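Local coordinates for aminoacyl-tRNA synthetase-interacting multifunctional protein p43 (Plasmodium vivax, PDB 6IPA) that probably binds tRNA through a C-terminal EMAP II-like domain built on an OB fold, as a non-catalytic partner of aminoacyl-tRNA synthetases, at residues T44-I49 against N164-I169; A102-K107 against K155-D160; I143-D148 against D184-S189; N177-Y182 against K191-C196. All coordinates share one frame; numbering follows the deposited sequence.

Interaction 1 of 4, residues T44-I49 against N164-I169; sequences TRLNII and NPFFHI
Pro165, Phe166 and Ile169, on one side of the short helix 165-169, meet the side chains of Arg45 and Leu46 just ahead of strand 48-58. Asn164 caps the helix: its OD1, from the N-cap position, accepts the N-H of Phe166, with Asn164 OD1 and Phe166 N 2.8 Å apart and the donor tilted 29° from the carbonyl plane. Pro165 comes next and presents its ring to Arg45. Its CG stands over the centre of one guanidinium face, 3.5 Å from Arg45 CZ, with the two side chains crossing at about a right angle. A bend in the arginine chain (chi3 75°) turns the flat group across the proline, and a salt bridge from Arg45 NH2 to Asp154 helps fix its rotation. The CB of Pro165 also lies 4.4 Å from Leu46 CD2. Strand 48-58 belongs to the four-stranded antiparallel sheet of the OB fold, so the site illustrates how a later helix of an EMAP II-like domain packs back on the entry to that fold. At Phe166 the partner changes to Leu46, whose CD1 approaches ring atom CD1 of Phe166 obliquely at 3.9 Å; both side chains also touch Leu101 of strand 97-101. The other leucine methyl, Leu46 CD2, sits 3.9 Å from Phe166 N. One helical turn beyond Pro165, Ile169 meets Leu46 tip to tip, its CD1 being 3.9 Å from Leu46 CG. The carbonyl O of Pro165 takes the N-H groups of both His168 and Ile169, which closes the short helix's turn.

Interaction 2 of 4, residues A102-K107 against K155-D160; sequences ANLKEK and KTLSFD
The backbone of Leu157 donates its N-H to Asn103 O, with Leu157 N 2.9 Å from Asn103 O and the bond nearly straight at 162°, where two chain runs without regular strand structure pass with their directions 37° apart. The case exemplifies loop-to-loop joining: the 102-107 connection after strand 97-101 of the OB fold meets the irregular chain leading to helix 165-169. A water extends the pairing, accepting from Lys105 N and donating to Ser158 O. Beside the direct bond, the amide of Asn103 lies against the branch of Leu157, with Asn103 ND2 3.4 Å from Leu157 CG. A chi1 of 66° tucks Asn103 CG over its own backbone, which turns the flat amide toward Leu157. Its polar atoms look beyond the two loops: ND2 gives hydrogen bonds to Asp154 O and Arg45 O, and OD1 takes a weak one from Asn47 N. Leu157 CD1, which also touches Asn103 OD1, rests 4.0 Å from Leu104 CD2. Farther along, Lys105 bends at chi2, chi3 and chi4 and crosses Phe159 at about a right angle in a cation-pi contact. Its ammonium NZ lies over the ring face, 3.5 Å from the centroid of Phe159, while Glu106 O meets the edge of the same ring in plane, 3.8 Å from Phe159 CE1.

Interaction 3 of 4, residues I143-D148 against D184-S189; sequences ICENMD and DAKWLS
Glu145 reaches over from the end of strand 143-144 to Lys186, extending an antiparallel pairing that begins at Ile143 and Leu188. In that pair, Leu188 N binds Ile143 O at 2.7 Å, nearly along the C=O axis, while the return bond from Ile143 N to Leu188 O is weak. The chain then enters a type II beta turn from Cys144 to Met147, and the Glu145 side chain adds a bond of its own to strand 185-189. From CB the chain swings back with CG almost eclipsing the backbone N (chi1 -5°). This lays Glu145 CG against the backbone of Lys186, 3.2 Å from Lys186 N, with the methyl of Ala185 alongside. Glu145 CD follows at 3.6 Å from Lys186 CB, and from there the two side chains lie side by side, pointing the same way. At the tip, Glu145 OE1 accepts from Lys186 N at 3.1 Å, very straight at 172° but from 43° above the carboxylate plane. Glu145 OE2 lies beside the lysine chain, 4.1 Å from Lys186 CB, with Leu188 CD1 a little farther off. Next door, Cys144 SG approaches the indole of Trp187 obliquely, an aromatic-sulfur contact with Trp187 CD1 4.2 Å from Cys144 SG. The carboxylate thus grips the lysine through its backbone: Lys186 NZ instead forms a salt bridge with Glu193, so any charge attraction between Glu145 and Lys186 probably acts only at longer range.

Interaction 4 of 4, residues N177-Y182 against K191-C196; sequences NGVAHY and KGEITC
Val179 and Glu193 cross at about a right angle, the valine methyls lying against the extended glutamate chain. Val179 CG1 packs on the aliphatic part, 3.6 Å from Glu193 CG, and Val179 CG2 lies 3.5 Å from Glu193 CD. The carboxylate oxygen comes closer still, Glu193 OE1 being 3.2 Å from Val179 CG2 and as near to CG1. A chi1 of 80° sets Glu193 CG between its own backbone N and carbonyl carbon, from where the chain runs out past the valine. The carboxylate continues to Lys186, the salt-bridge partner of OE1. Ala180 turns its methyl to the other large side chain, with Ala180 CB 4.0 Å from Ile194 CG2. The backbones are bridged at Val179 and Thr195. Ala180 N donates to Ile194 O at 2.9 Å, and Cys196 N to Gly178 O, the latter from well above the carbonyl plane (47° out of it). The setting is a worked case of a curled beta meander: strand 185-189 lies between 179-182 and 192-193, and both Ala180 and Ile194 are also bonded through their backbones to Trp187, yet the outer runs bend round to meet each other. Gly178, in the turn after strand 173-176, has a positive phi that suits glycine. Gly178 O also receives a CA-H contact from Thr195 CA at 3.2 Å.

Overall arrangement
From the N terminus, the chain enters the OB fold through residues 44-49, and interaction 1 closes a long loop when helix 165-169 returns to them. Nested inside that loop, interaction 2 joins 102-107 to 155-160. The two touch directly, with Asn47 O 2.9 Å from Ala102 N. Interaction 3 starts within both loops at 143-148 but finishes at 184-189, so it crosses each and pairs strand 143-144 with strand 185-189 of the large curled sheet. Interaction 4 follows interaction 1 in series, crosses interaction 3 and ties strand 179-182 to the run after strand 192-193. Centres of interactions 2 and 4 are about 25 Å apart, on opposite sides of the chain's centre.

Interaction 1 of 4, residues T44-I49 against N164-I169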
loop_
_atom_site.group_PDB
_atom_site.type_symbol
_atom_site.label_atom_id
_atom_site.label_comp_id
_atom_site.label_asym_id
_atom_site.label_seq_id
_atom_site.Cartn_x
_atom_site.Cartn_y
_atom_site.Cartn_z
ATOM N N THR A 44 6.119 -13.417 0.597
ATOM C CA THR A 44 5.081 -14.093 -0.193
ATOM C C THR A 44 3.732 -14.017 0.532
ATOM O O THR A 44 2.677 -14.198 -0.062
ATOM C CB THR A 44 5.484 -15.550 -0.464
ATOM O OG1 THR A 44 5.581 -16.255 0.775
ATOM C CG2 THR A 44 6.837 -15.607 -1.189
ATOM N N ARG A 45 3.790 -13.704 1.824
ATOM C CA ARG A 45 2.623 -13.746 2.690
ATOM C C ARG A 45 1.787 -12.485 2.633
ATOM O O ARG A 45 0.626 -12.512 3.008
ATOM C CB ARG A 45 3.037 -14.016 4.134
ATOM C CG ARG A 45 3.459 -15.448 4.359
ATOM C CD ARG A 45 3.900 -15.755 5.784
ATOM N NE ARG A 45 2.739 -15.841 6.627
ATOM C CZ ARG A 45 2.767 -16.020 7.942
ATOM N NH1 ARG A 45 3.935 -16.173 8.614
ATOM N NH2 ARG A 45 1.614 -16.046 8.593
ATOM N N LEU A 46 2.390 -11.395 2.154
ATOM C CA LEU A 46 1.684 -10.168 1.852
ATOM C C LEU A 46 1.049 -10.239 0.493
ATOM O O LEU A 46 1.695 -10.579 -0.464
ATOM C CB LEU A 46 2.640 -8.943 1.863
ATOM C CG LEU A 46 3.508 -8.759 3.095
ATOM C CD1 LEU A 46 4.257 -7.454 3.013
ATOM C CD2 LEU A 46 2.674 -8.834 4.347
ATOM N N ASN A 47 -0.207 -9.795 0.428
ATOM C CA ASN A 47 -0.933 -9.539 -0.855
ATOM C C ASN A 47 -1.006 -8.105 -1.138
ATOM O O ASN A 47 -1.944 -7.494 -0.710
ATOM C CB ASN A 47 -2.377 -9.978 -0.736
ATOM C CG ASN A 47 -3.077 -9.990 -2.037
ATOM O OD1 ASN A 47 -2.470 -10.157 -3.094
ATOM N ND2 ASN A 47 -4.380 -9.870 -1.980
ATOM N N ILE A 48 -0.021 -7.566 -1.854
ATOM C CA ILE A 48 0.069 -6.168 -2.230
ATOM C C ILE A 48 -0.469 -5.963 -3.648
ATOM O O ILE A 48 0.079 -6.486 -4.608
ATOM C CB ILE A 48 1.541 -5.704 -2.171
ATOM C CG1 ILE A 48 2.019 -5.639 -0.712
ATOM C CG2 ILE A 48 1.691 -4.319 -2.786
ATOM C CD1 ILE A 48 3.528 -5.561 -0.558
ATOM N N ILE A 49 -1.529 -5.192 -3.802
ATOM C CA ILE A 49 -2.192 -5.079 -5.098
ATOM C C ILE A 49 -2.435 -3.611 -5.499
ATOM O O ILE A 49 -2.530 -2.736 -4.646
ATOM C CB ILE A 49 -3.494 -5.864 -5.086
ATOM C CG1 ILE A 49 -4.387 -5.375 -3.986
ATOM C CG2 ILE A 49 -3.223 -7.360 -4.853
ATOM C CD1 ILE A 49 -5.746 -6.036 -3.994
ATOM N N ASN A 164 1.864 -10.452 12.794
ATOM C CA ASN A 164 1.532 -10.042 11.442
ATOM C C ASN A 164 2.835 -9.896 10.678
ATOM O O ASN A 164 3.638 -9.004 10.979
ATOM C CB ASN A 164 0.772 -8.705 11.482
ATOM C CG ASN A 164 0.375 -8.195 10.094
ATOM O OD1 ASN A 164 1.025 -8.479 9.082
ATOM N ND2 ASN A 164 -0.717 -7.446 10.048
ATOM N N PRO A 165 3.064 -10.773 9.689
ATOM C CA PRO A 165 4.247 -10.695 8.874
ATOM C C PRO A 165 4.651 -9.285 8.501
ATOM O O PRO A 165 5.835 -8.941 8.611
ATOM C CB PRO A 165 3.840 -11.463 7.641
ATOM C CG PRO A 165 3.017 -12.567 8.199
ATOM C CD PRO A 165 2.253 -11.944 9.329
ATOM N N PHE A 166 3.690 -8.467 8.087
ATOM C CA PHE A 166 4.019 -7.130 7.612
ATOM C C PHE A 166 5.034 -6.348 8.482
ATOM O O PHE A 166 6.014 -5.811 7.948
ATOM C CB PHE A 166 2.783 -6.267 7.397
ATOM C CG PHE A 166 3.143 -4.882 6.933
ATOM C CD1 PHE A 166 3.360 -4.630 5.602
ATOM C CD2 PHE A 166 3.378 -3.869 7.852
ATOM C CE1 PHE A 166 3.748 -3.376 5.177
ATOM C CE2 PHE A 166 3.759 -2.621 7.438
ATOM C CZ PHE A 166 3.968 -2.378 6.100
ATOM N N PHE A 167 4.815 -6.319 9.794
ATOM C CA PHE A 167 5.642 -5.520 10.705
ATOM C C PHE A 167 7.019 -6.133 10.934
ATOM O O PHE A 167 7.942 -5.432 11.392
ATOM C CB PHE A 167 4.965 -5.315 12.066
ATOM C CG PHE A 167 3.606 -4.724 11.973
ATOM C CD1 PHE A 167 3.441 -3.355 11.888
ATOM C CD2 PHE A 167 2.488 -5.538 11.899
ATOM C CE1 PHE A 167 2.174 -2.799 11.753
ATOM C CE2 PHE A 167 1.214 -4.986 11.788
ATOM C CZ PHE A 167 1.059 -3.614 11.711
ATOM N N HIS A 168 7.157 -7.421 10.623
ATOM C CA HIS A 168 8.439 -8.099 10.728
ATOM C C HIS A 168 9.217 -7.892 9.448
ATOM O O HIS A 168 10.445 -7.822 9.430
ATOM C CB HIS A 168 8.220 -9.599 10.958
ATOM C CG HIS A 168 7.839 -9.959 12.364
ATOM N ND1 HIS A 168 8.775 -10.299 13.327
ATOM C CD2 HIS A 168 6.629 -10.061 12.964
ATOM C CE1 HIS A 168 8.155 -10.594 14.459
ATOM N NE2 HIS A 168 6.852 -10.456 14.266
ATOM N N ILE A 169 8.466 -7.822 8.361
ATOM C CA ILE A 169 9.013 -7.610 7.041
ATOM C C ILE A 169 9.400 -6.129 6.832
ATOM O O ILE A 169 10.433 -5.825 6.200
ATOM C CB ILE A 169 7.941 -7.989 6.002
ATOM C CG1 ILE A 169 7.644 -9.511 6.067
ATOM C CG2 ILE A 169 8.374 -7.560 4.622
ATOM C CD1 ILE A 169 6.331 -9.973 5.431
#

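Interaction 2 of 4, residues A102-K107 against K155-D160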
loop_
_atom_site.group_PDB
_atom_site.type_symbol
_atom_site.label_atom_id
_atom_site.label_comp_id
_atom_site.label_asym_id
_atom_site.label_seq_id
_atom_site.Cartn_x
_atom_site.Cartn_y
_atom_site.Cartn_z
ATOM N N ALA A 102 -3.708 -5.557 0.638
ATOM C CA ALA A 102 -5.108 -6.012 0.676
ATOM C C ALA A 102 -5.539 -6.961 1.778
ATOM O O ALA A 102 -6.717 -7.028 2.110
ATOM C CB ALA A 102 -5.437 -6.632 -0.671
ATOM N N ASN A 103 -4.606 -7.701 2.373
ATOM C CA ASN A 103 -4.977 -8.820 3.257
ATOM C C ASN A 103 -4.920 -8.590 4.744
ATOM O O ASN A 103 -5.083 -9.536 5.544
ATOM C CB ASN A 103 -4.238 -10.096 2.887
ATOM C CG ASN A 103 -2.728 -10.040 3.115
ATOM O OD1 ASN A 103 -2.086 -8.982 3.071
ATOM N ND2 ASN A 103 -2.152 -11.203 3.343
ATOM N N LEU A 104 -4.726 -7.336 5.131
ATOM C CA LEU A 104 -5.037 -6.918 6.469
ATOM C C LEU A 104 -6.532 -7.110 6.608
ATOM O O LEU A 104 -7.242 -7.052 5.595
ATOM C CB LEU A 104 -4.724 -5.458 6.607
ATOM C CG LEU A 104 -3.267 -5.055 6.464
ATOM C CD1 LEU A 104 -3.171 -3.545 6.276
ATOM C CD2 LEU A 104 -2.513 -5.427 7.726
ATOM N N LYS A 105 -7.017 -7.295 7.837
ATOM C CA LYS A 105 -8.459 -7.415 8.102
ATOM C C LYS A 105 -9.115 -6.057 8.245
ATOM O O LYS A 105 -8.480 -5.099 8.720
ATOM C CB LYS A 105 -8.750 -8.205 9.404
ATOM C CG LYS A 105 -8.376 -9.685 9.381
ATOM C CD LYS A 105 -9.381 -10.609 10.079
ATOM C CE LYS A 105 -8.691 -11.759 10.799
ATOM N NZ LYS A 105 -8.095 -11.306 12.090
ATOM N N GLU A 106 -10.386 -5.995 7.825
ATOM C CA GLU A 106 -11.237 -4.824 8.011
ATOM C C GLU A 106 -11.205 -4.425 9.485
ATOM O O GLU A 106 -11.272 -5.297 10.381
ATOM C CB GLU A 106 -12.695 -5.103 7.594
ATOM C CG GLU A 106 -13.594 -3.853 7.685
ATOM C CD GLU A 106 -14.883 -3.906 6.836
ATOM O OE1 GLU A 106 -15.803 -4.724 7.116
ATOM O OE2 GLU A 106 -15.003 -3.094 5.900
ATOM N N LYS A 107 -11.069 -3.121 9.713
ATOM C CA LYS A 107 -11.121 -2.484 11.032
ATOM C C LYS A 107 -12.173 -1.346 11.030
ATOM O O LYS A 107 -12.651 -0.962 9.959
ATOM C CB LYS A 107 -9.742 -1.933 11.367
ATOM C CG LYS A 107 -8.831 -2.975 11.954
ATOM C CD LYS A 107 -7.524 -2.343 12.386
ATOM C CE LYS A 107 -6.551 -2.282 11.226
ATOM N NZ LYS A 107 -5.244 -1.738 11.686
ATOM N N LYS A 155 -4.602 -15.606 3.191
ATOM C CA LYS A 155 -6.011 -15.213 3.163
ATOM C C LYS A 155 -6.209 -13.991 4.045
ATOM O O LYS A 155 -6.791 -13.000 3.607
ATOM C CB LYS A 155 -6.933 -16.375 3.616
ATOM C CG LYS A 155 -8.389 -16.299 3.140
ATOM C CD LYS A 155 -8.447 -16.254 1.623
ATOM C CE LYS A 155 -9.723 -15.629 1.077
ATOM N NZ LYS A 155 -9.757 -15.745 -0.436
ATOM N N THR A 156 -5.704 -14.042 5.275
ATOM C CA THR A 156 -5.846 -12.935 6.158
ATOM C C THR A 156 -4.747 -12.833 7.183
ATOM O O THR A 156 -4.367 -13.838 7.793
ATOM C CB THR A 156 -7.173 -13.051 6.892
ATOM O OG1 THR A 156 -8.231 -13.295 5.945
ATOM C CG2 THR A 156 -7.462 -11.796 7.577
ATOM N N LEU A 157 -4.283 -11.594 7.415
ATOM C CA LEU A 157 -3.231 -11.322 8.352
ATOM C C LEU A 157 -3.817 -11.077 9.698
ATOM O O LEU A 157 -4.947 -10.685 9.823
ATOM C CB LEU A 157 -2.432 -10.119 7.924
ATOM C CG LEU A 157 -1.769 -10.205 6.552
ATOM C CD1 LEU A 157 -1.195 -8.840 6.190
ATOM C CD2 LEU A 157 -0.663 -11.254 6.492
ATOM N N SER A 158 -3.022 -11.339 10.723
ATOM C CA SER A 158 -3.415 -11.218 12.140
ATOM C C SER A 158 -3.852 -9.799 12.552
ATOM O O SER A 158 -3.532 -8.837 11.874
ATOM C CB SER A 158 -2.199 -11.687 12.998
ATOM O OG SER A 158 -2.323 -11.453 14.400
ATOM N N PHE A 159 -4.599 -9.687 13.649
ATOM C CA PHE A 159 -4.900 -8.391 14.242
ATOM C C PHE A 159 -3.742 -7.964 15.164
ATOM O O PHE A 159 -3.476 -6.777 15.339
ATOM C CB PHE A 159 -6.184 -8.442 15.068
ATOM C CG PHE A 159 -7.451 -8.299 14.275
ATOM C CD1 PHE A 159 -7.655 -7.224 13.445
ATOM C CD2 PHE A 159 -8.478 -9.224 14.426
ATOM C CE1 PHE A 159 -8.838 -7.093 12.733
ATOM C CE2 PHE A 159 -9.665 -9.107 13.722
ATOM C CZ PHE A 159 -9.850 -8.038 12.868
ATOM N N ASP A 160 -3.105 -8.941 15.796
ATOM C CA ASP A 160 -1.932 -8.713 16.639
ATOM C C ASP A 160 -0.730 -8.322 15.776
ATOM O O ASP A 160 -0.214 -9.155 15.023
ATOM C CB ASP A 160 -1.591 -9.998 17.430
ATOM C CG ASP A 160 -0.522 -9.771 18.515
ATOM O OD1 ASP A 160 -0.324 -8.603 18.931
ATOM O OD2 ASP A 160 0.112 -10.757 18.969
HETATM O O HOH W 1 -4.906 -7.732 9.571
#

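Interaction 3 of 4, residues I143-D148 against D184-S189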
loop_
_atom_site.group_PDB
_atom_site.type_symbol
_atom_site.label_atom_id
_atom_site.label_comp_id
_atom_site.label_asym_id
_atom_site.label_seq_id
_atom_site.Cartn_x
_atom_site.Cartn_y
_atom_site.Cartn_z
ATOM N N ILE A 143 4.857 -8.170 -7.021
ATOM C CA ILE A 143 5.710 -9.270 -6.561
ATOM C C ILE A 143 7.156 -8.830 -6.643
ATOM O O ILE A 143 7.452 -7.924 -7.391
ATOM C CB ILE A 143 5.538 -10.538 -7.452
ATOM C CG1 ILE A 143 6.065 -10.312 -8.878
ATOM C CG2 ILE A 143 4.081 -10.979 -7.531
ATOM C CD1 ILE A 143 6.223 -11.592 -9.699
ATOM N N CYS A 144 8.058 -9.465 -5.911
ATOM C CA CYS A 144 9.492 -9.191 -6.066
ATOM C C CYS A 144 10.135 -9.959 -7.213
ATOM O O CYS A 144 9.495 -10.802 -7.854
ATOM C CB CYS A 144 10.235 -9.523 -4.773
ATOM S SG CYS A 144 9.566 -8.590 -3.409
ATOM N N GLU A 145 11.419 -9.741 -7.404
ATOM C CA GLU A 145 12.169 -10.454 -8.409
ATOM C C GLU A 145 12.493 -11.811 -7.800
ATOM O O GLU A 145 12.819 -11.923 -6.639
ATOM C CB GLU A 145 13.442 -9.710 -8.840
ATOM C CG GLU A 145 13.668 -8.324 -8.267
ATOM C CD GLU A 145 14.695 -7.481 -9.009
ATOM O OE1 GLU A 145 15.586 -6.913 -8.385
ATOM O OE2 GLU A 145 14.623 -7.361 -10.221
ATOM N N ASN A 146 12.376 -12.838 -8.615
ATOM C CA ASN A 146 12.611 -14.240 -8.213
ATOM C C ASN A 146 11.622 -14.769 -7.188
ATOM O O ASN A 146 11.966 -15.619 -6.366
ATOM C CB ASN A 146 14.047 -14.416 -7.700
ATOM C CG ASN A 146 15.062 -13.802 -8.633
ATOM O OD1 ASN A 146 14.820 -13.687 -9.850
ATOM N ND2 ASN A 146 16.197 -13.387 -8.081
ATOM N N MET A 147 10.403 -14.250 -7.224
ATOM C CA MET A 147 9.383 -14.682 -6.292
ATOM C C MET A 147 8.490 -15.618 -7.081
ATOM O O MET A 147 8.311 -15.466 -8.291
ATOM C CB MET A 147 8.611 -13.489 -5.712
ATOM C CG MET A 147 7.468 -13.866 -4.773
ATOM S SD MET A 147 6.465 -12.518 -4.077
ATOM C CE MET A 147 7.729 -11.680 -3.122
ATOM N N ASP A 148 7.935 -16.597 -6.390
ATOM C CA ASP A 148 7.168 -17.605 -7.047
ATOM C C ASP A 148 5.737 -17.109 -6.973
ATOM O O ASP A 148 5.203 -16.896 -5.907
ATOM C CB ASP A 148 7.388 -18.988 -6.383
ATOM C CG ASP A 148 6.619 -20.133 -7.100
ATOM O OD1 ASP A 148 5.990 -19.882 -8.166
ATOM O OD2 ASP A 148 6.633 -21.281 -6.582
ATOM N N ASP A 184 16.951 -6.837 -1.188
ATOM C CA ASP A 184 17.625 -6.427 -2.394
ATOM C C ASP A 184 16.845 -6.699 -3.655
ATOM O O ASP A 184 17.346 -6.521 -4.710
ATOM C CB ASP A 184 18.914 -7.170 -2.499
ATOM C CG ASP A 184 19.954 -6.618 -1.635
ATOM O OD1 ASP A 184 19.885 -5.478 -1.277
ATOM O OD2 ASP A 184 20.892 -7.304 -1.312
ATOM N N ALA A 185 15.619 -7.135 -3.518
ATOM C CA ALA A 185 14.790 -7.553 -4.622
ATOM C C ALA A 185 13.697 -6.536 -4.881
ATOM O O ALA A 185 12.861 -6.314 -4.034
ATOM C CB ALA A 185 14.155 -8.910 -4.300
ATOM N N LYS A 186 13.680 -5.981 -6.084
ATOM C CA LYS A 186 12.741 -4.930 -6.492
ATOM C C LYS A 186 11.314 -5.377 -6.627
ATOM O O LYS A 186 11.071 -6.502 -6.976
ATOM C CB LYS A 186 13.170 -4.380 -7.841
ATOM C CG LYS A 186 14.535 -3.717 -7.784
ATOM C CD LYS A 186 15.002 -3.343 -9.163
ATOM C CE LYS A 186 16.253 -2.488 -9.092
ATOM N NZ LYS A 186 16.192 -1.446 -10.164
ATOM N N TRP A 187 10.380 -4.469 -6.376
ATOM C CA TRP A 187 8.972 -4.729 -6.528
ATOM C C TRP A 187 8.632 -4.558 -7.967
ATOM O O TRP A 187 9.025 -3.540 -8.566
ATOM C CB TRP A 187 8.153 -3.703 -5.763
ATOM C CG TRP A 187 8.197 -3.810 -4.274
ATOM C CD1 TRP A 187 9.180 -4.360 -3.507
ATOM C CD2 TRP A 187 7.225 -3.299 -3.370
ATOM N NE1 TRP A 187 8.869 -4.226 -2.173
ATOM C CE2 TRP A 187 7.672 -3.581 -2.067
ATOM C CE3 TRP A 187 6.026 -2.614 -3.536
ATOM C CZ2 TRP A 187 6.970 -3.203 -0.949
ATOM C CZ3 TRP A 187 5.321 -2.273 -2.429
ATOM C CH2 TRP A 187 5.797 -2.567 -1.139
ATOM N N LEU A 188 7.841 -5.504 -8.507
ATOM C CA LEU A 188 7.521 -5.527 -9.941
ATOM C C LEU A 188 6.013 -5.498 -10.254
ATOM O O LEU A 188 5.222 -6.088 -9.570
ATOM C CB LEU A 188 8.138 -6.774 -10.561
ATOM C CG LEU A 188 9.511 -6.708 -11.200
ATOM C CD1 LEU A 188 10.566 -6.034 -10.329
ATOM C CD2 LEU A 188 9.925 -8.109 -11.609
ATOM N N SER A 189 5.634 -4.819 -11.325
ATOM C CA SER A 189 4.247 -4.760 -11.777
ATOM C C SER A 189 4.273 -5.335 -13.154
ATOM O O SER A 189 5.350 -5.680 -13.657
ATOM C CB SER A 189 3.770 -3.307 -11.905
ATOM O OG SER A 189 4.242 -2.758 -13.141
#

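Interaction 4 of 4, residues N177-Y182 against K191-C196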
loop_
_atom_site.group_PDB
_atom_site.type_symbol
_atom_site.label_atom_id
_atom_site.label_comp_id
_atom_site.label_asym_id
_atom_site.label_seq_id
_atom_site.Cartn_x
_atom_site.Cartn_y
_atom_site.Cartn_z
ATOM N N ASN A 177 17.318 4.201 -4.706
ATOM C CA ASN A 177 17.307 4.961 -5.982
ATOM C C ASN A 177 15.926 5.072 -6.652
ATOM O O ASN A 177 15.758 4.803 -7.839
ATOM C CB ASN A 177 18.333 4.375 -6.956
ATOM C CG ASN A 177 19.760 4.436 -6.419
ATOM O OD1 ASN A 177 20.073 5.116 -5.418
ATOM N ND2 ASN A 177 20.648 3.735 -7.103
ATOM N N GLY A 178 14.924 5.456 -5.873
ATOM C CA GLY A 178 13.606 5.735 -6.418
ATOM C C GLY A 178 12.817 4.496 -6.797
ATOM O O GLY A 178 11.761 4.589 -7.430
ATOM N N VAL A 179 13.305 3.329 -6.404
ATOM C CA VAL A 179 12.561 2.085 -6.645
ATOM C C VAL A 179 12.252 1.421 -5.324
ATOM O O VAL A 179 12.989 1.580 -4.362
ATOM C CB VAL A 179 13.349 1.112 -7.526
ATOM C CG1 VAL A 179 12.433 0.019 -8.035
ATOM C CG2 VAL A 179 13.961 1.829 -8.720
ATOM N N ALA A 180 11.154 0.694 -5.270
ATOM C CA ALA A 180 10.781 -0.036 -4.071
ATOM C C ALA A 180 11.422 -1.421 -4.047
ATOM O O ALA A 180 11.362 -2.140 -5.058
ATOM C CB ALA A 180 9.263 -0.182 -4.015
ATOM N N HIS A 181 11.950 -1.804 -2.881
ATOM C CA HIS A 181 12.601 -3.129 -2.646
ATOM C C HIS A 181 12.102 -3.894 -1.421
ATOM O O HIS A 181 11.949 -3.311 -0.341
ATOM C CB HIS A 181 14.106 -2.967 -2.393
ATOM C CG HIS A 181 14.867 -2.460 -3.570
ATOM N ND1 HIS A 181 14.588 -1.249 -4.187
ATOM C CD2 HIS A 181 15.909 -3.001 -4.246
ATOM C CE1 HIS A 181 15.431 -1.072 -5.194
ATOM N NE2 HIS A 181 16.251 -2.116 -5.244
ATOM N N TYR A 182 11.920 -5.216 -1.579
ATOM C CA TYR A 182 12.011 -6.120 -0.419
ATOM C C TYR A 182 13.486 -6.535 -0.349
ATOM O O TYR A 182 13.996 -7.158 -1.257
ATOM C CB TYR A 182 11.054 -7.328 -0.538
ATOM C CG TYR A 182 11.274 -8.367 0.548
ATOM C CD1 TYR A 182 10.805 -8.161 1.820
ATOM C CD2 TYR A 182 11.981 -9.538 0.292
ATOM C CE1 TYR A 182 11.036 -9.073 2.817
ATOM C CE2 TYR A 182 12.220 -10.459 1.285
ATOM C CZ TYR A 182 11.747 -10.225 2.555
ATOM O OH TYR A 182 11.957 -11.141 3.588
ATOM N N LYS A 191 4.012 -3.710 -15.690
ATOM C CA LYS A 191 4.640 -2.739 -16.579
ATOM C C LYS A 191 5.927 -2.194 -16.012
ATOM O O LYS A 191 6.371 -1.141 -16.430
ATOM C CB LYS A 191 3.683 -1.595 -16.849
ATOM C CG LYS A 191 2.354 -2.036 -17.416
ATOM C CD LYS A 191 2.347 -1.921 -18.918
ATOM C CE LYS A 191 1.194 -2.714 -19.514
ATOM N NZ LYS A 191 0.768 -2.126 -20.820
ATOM N N GLY A 192 6.524 -2.892 -15.057
ATOM C CA GLY A 192 7.833 -2.538 -14.555
ATOM C C GLY A 192 7.863 -2.189 -13.078
ATOM O O GLY A 192 6.842 -2.184 -12.388
ATOM N N GLU A 193 9.064 -1.846 -12.629
ATOM C CA GLU A 193 9.360 -1.615 -11.239
ATOM C C GLU A 193 8.540 -0.470 -10.592
ATOM O O GLU A 193 8.153 0.507 -11.231
ATOM C CB GLU A 193 10.861 -1.364 -11.051
ATOM C CG GLU A 193 11.285 0.071 -11.395
ATOM C CD GLU A 193 12.771 0.257 -11.648
ATOM O OE1 GLU A 193 13.601 -0.365 -10.995
ATOM O OE2 GLU A 193 13.126 1.075 -12.505
ATOM N N ILE A 194 8.285 -0.632 -9.291
ATOM C CA ILE A 194 7.487 0.305 -8.531
ATOM C C ILE A 194 8.418 1.450 -8.160
ATOM O O ILE A 194 9.522 1.222 -7.617
ATOM C CB ILE A 194 6.898 -0.367 -7.267
ATOM C CG1 ILE A 194 5.923 -1.498 -7.640
ATOM C CG2 ILE A 194 6.186 0.654 -6.386
ATOM C CD1 ILE A 194 4.735 -1.092 -8.491
ATOM N N THR A 195 7.978 2.669 -8.482
ATOM C CA THR A 195 8.763 3.897 -8.252
ATOM C C THR A 195 8.246 4.749 -7.064
ATOM O O THR A 195 7.103 4.649 -6.614
ATOM C CB THR A 195 8.867 4.749 -9.557
ATOM O OG1 THR A 195 7.547 5.163 -10.016
ATOM C CG2 THR A 195 9.544 3.917 -10.648
ATOM N N CYS A 196 9.136 5.568 -6.543
ATOM C CA CYS A 196 8.793 6.501 -5.491
ATOM C C CYS A 196 9.551 7.758 -5.778
ATOM O O CYS A 196 10.752 7.664 -6.104
ATOM C CB CYS A 196 9.239 5.981 -4.151
ATOM S SG CYS A 196 8.625 6.979 -2.795
#